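PDB 5XZT: hydroxynitrile lyase from Passiflora edulis, which probably acts as a lyase that splits cyanohydrins into a carbonyl compound and hydrogen cyanide, working as a homodimer of the dimeric alpha+beta barrel type. Local coordinates for residues V7-F12 and I98-Y103. Residues are numbered along the deposited sequence; the frame is centred on the assembly and turned at random.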
loop_
_atom_site.group_PDB
_atom_site.type_symbol
_atom_site.label_atom_id
_atom_site.label_comp_id
_atom_site.label_asym_id
_atom_site.label_seq_id
_atom_site.Cartn_x
_atom_site.Cartn_y
_atom_site.Cartn_z
ATOM N N VAL A 7 -11.254 -2.408 6.857
ATOM C CA VAL A 7 -9.816 -2.697 6.935
ATOM C C VAL A 7 -9.252 -2.762 5.524
ATOM O O VAL A 7 -9.859 -3.394 4.663
ATOM C CB VAL A 7 -9.579 -4.039 7.669
ATOM C CG1 VAL A 7 -8.112 -4.457 7.632
ATOM C CG2 VAL A 7 -10.056 -3.934 9.108
ATOM N N ARG A 8 -8.115 -2.100 5.283
ATOM C CA ARG A 8 -7.371 -2.253 4.050
ATOM C C ARG A 8 -6.223 -3.234 4.281
ATOM O O ARG A 8 -5.587 -3.213 5.332
ATOM C CB ARG A 8 -6.795 -0.912 3.586
ATOM C CG ARG A 8 -6.332 -0.921 2.126
ATOM C CD ARG A 8 -7.509 -0.681 1.186
ATOM N NE ARG A 8 -7.856 0.727 1.181
ATOM C CZ ARG A 8 -9.059 1.239 0.913
ATOM N NH1 ARG A 8 -10.100 0.474 0.593
ATOM N NH2 ARG A 8 -9.224 2.565 0.947
ATOM N N HIS A 9 -5.967 -4.067 3.280
ATOM C CA HIS A 9 -4.897 -5.045 3.294
ATOM C C HIS A 9 -4.058 -4.705 2.082
ATOM O O HIS A 9 -4.520 -4.844 0.946
ATOM C CB HIS A 9 -5.503 -6.447 3.199
ATOM C CG HIS A 9 -4.513 -7.555 3.021
ATOM N ND1 HIS A 9 -3.875 -8.162 4.078
ATOM C CD2 HIS A 9 -4.126 -8.230 1.917
ATOM C CE1 HIS A 9 -3.113 -9.144 3.629
ATOM N NE2 HIS A 9 -3.248 -9.206 2.319
ATOM N N ILE A 10 -2.849 -4.204 2.320
ATOM C CA ILE A 10 -1.962 -3.826 1.240
ATOM C C ILE A 10 -0.681 -4.634 1.309
ATOM O O ILE A 10 -0.019 -4.695 2.336
ATOM C CB ILE A 10 -1.653 -2.309 1.179
ATOM C CG1 ILE A 10 -2.986 -1.532 1.063
ATOM C CG2 ILE A 10 -0.718 -2.038 -0.008
ATOM C CD1 ILE A 10 -2.835 -0.083 0.632
ATOM N N VAL A 11 -0.386 -5.269 0.183
ATOM C CA VAL A 11 0.798 -6.097 -0.018
ATOM C C VAL A 11 1.732 -5.437 -1.024
ATOM O O VAL A 11 1.304 -5.021 -2.115
ATOM C CB VAL A 11 0.382 -7.465 -0.549
ATOM C CG1 VAL A 11 1.597 -8.333 -0.863
ATOM C CG2 VAL A 11 -0.566 -8.140 0.432
ATOM N N PHE A 12 3.014 -5.346 -0.672
ATOM C CA PHE A 12 4.059 -5.055 -1.651
ATOM C C PHE A 12 4.934 -6.315 -1.772
ATOM O O PHE A 12 5.253 -6.920 -0.764
ATOM C CB PHE A 12 4.983 -3.928 -1.190
ATOM C CG PHE A 12 4.362 -2.559 -1.083
ATOM C CD1 PHE A 12 3.154 -2.219 -1.668
ATOM C CD2 PHE A 12 5.064 -1.576 -0.401
ATOM C CE1 PHE A 12 2.647 -0.930 -1.542
ATOM C CE2 PHE A 12 4.573 -0.282 -0.282
ATOM C CZ PHE A 12 3.363 0.043 -0.863
ATOM N N ILE A 98 8.593 -9.415 0.719
ATOM C CA ILE A 98 7.188 -9.058 0.892
ATOM C C ILE A 98 7.045 -8.183 2.130
ATOM O O ILE A 98 7.803 -8.319 3.092
ATOM C CB ILE A 98 6.296 -10.321 0.998
ATOM C CG1 ILE A 98 4.806 -9.946 0.920
ATOM C CG2 ILE A 98 6.614 -11.120 2.252
ATOM C CD1 ILE A 98 3.872 -11.133 0.985
ATOM N N VAL A 99 6.111 -7.245 2.067
ATOM C CA VAL A 99 5.701 -6.482 3.228
ATOM C C VAL A 99 4.189 -6.326 3.112
ATOM O O VAL A 99 3.669 -6.073 2.018
ATOM C CB VAL A 99 6.426 -5.122 3.343
ATOM C CG1 VAL A 99 6.234 -4.270 2.111
ATOM C CG2 VAL A 99 5.972 -4.371 4.579
ATOM N N VAL A 100 3.504 -6.488 4.235
ATOM C CA VAL A 100 2.051 -6.433 4.267
ATOM C C VAL A 100 1.593 -5.585 5.447
ATOM O O VAL A 100 2.032 -5.818 6.559
ATOM C CB VAL A 100 1.446 -7.842 4.397
ATOM C CG1 VAL A 100 -0.072 -7.786 4.296
ATOM C CG2 VAL A 100 2.028 -8.782 3.338
ATOM N N LEU A 101 0.702 -4.622 5.208
ATOM C CA LEU A 101 0.065 -3.895 6.287
ATOM C C LEU A 101 -1.438 -4.099 6.224
ATOM O O LEU A 101 -2.025 -4.193 5.134
ATOM C CB LEU A 101 0.417 -2.399 6.281
ATOM C CG LEU A 101 1.699 -2.028 7.038
ATOM C CD1 LEU A 101 2.923 -2.403 6.221
ATOM C CD2 LEU A 101 1.714 -0.544 7.367
ATOM N N ASN A 102 -2.034 -4.181 7.400
ATOM C CA ASN A 102 -3.486 -4.292 7.560
ATOM C C ASN A 102 -3.894 -3.167 8.480
ATOM O O ASN A 102 -3.336 -3.050 9.567
ATOM C CB ASN A 102 -3.834 -5.621 8.213
ATOM C CG ASN A 102 -3.583 -6.786 7.306
ATOM O OD1 ASN A 102 -4.300 -6.967 6.330
ATOM N ND2 ASN A 102 -2.575 -7.585 7.619
ATOM N N TYR A 103 -4.851 -2.338 8.069
ATOM C CA TYR A 103 -5.207 -1.169 8.887
ATOM C C TYR A 103 -6.630 -0.718 8.704
ATOM O O TYR A 103 -7.210 -0.848 7.614
ATOM C CB TYR A 103 -4.252 0.005 8.604
ATOM C CG TYR A 103 -4.173 0.403 7.153
ATOM C CD1 TYR A 103 -3.326 -0.277 6.286
ATOM C CD2 TYR A 103 -4.921 1.467 6.648
ATOM C CE1 TYR A 103 -3.231 0.074 4.959
ATOM C CE2 TYR A 103 -4.828 1.832 5.299
ATOM C CZ TYR A 103 -3.973 1.118 4.474
ATOM O OH TYR A 103 -3.826 1.427 3.150
#
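His9 ND1 donates to Asn102 OD1 at 2.6 Å, a short bond between the side chains of a non-hydrogen-bonded pair on neighbouring antiparallel strands. The two lie side by side; OD1 sits almost in the imidazole plane, and the amide is turned 27° from it. With CG anti to the backbone N (chi1 172°), the ring stands out from this face, its CE1 side tilted toward Val100, and His9 CE1 lies 3.4 Å from Val100 CG1. Val100 and Val11, compact beta-branched residues suited to a strand, continue this face, their methyls meeting at 3.9 Å (Val11 CG2 to Val100 CG1).

On the other face, Tyr103 leans across the first strand. Its chi1 of 55° places CG between the backbone N and the carbonyl carbon, bringing the ring over Arg8, whose CB makes a CH-pi contact 3.9 Å from the ring centroid. Ile10 CD1 comes to the ring edge beside OH, and farther along, Phe12 CB packs on Val99 CG1 at 3.5 Å.

Paired backbone bonds at Arg8–Tyr103, Ile10–Leu101 and Phe12–Val99 fix this register, joining the first and last strands of the ferredoxin-like Dabb fold. Tyr31 and Phe75 pack on His9, beside a hexane-1,6-diol, probably from the crystallisation liquor, that may mark a pocket. The second subunit reaches both faces: its Glu66 salt-bridges Arg8 NH2 and hydrogen-bonds Tyr103 OH, its Phe12 stacks on Phe12, and its Glu55 bonds Asn102 ND2.

Tyrosine thus offers a flat face to Arg8 and a hydroxyl to Glu66, while asparagine accepts from His9 and donates to Glu55, one amide linking imidazole to dimer partner and fixing its own rotation.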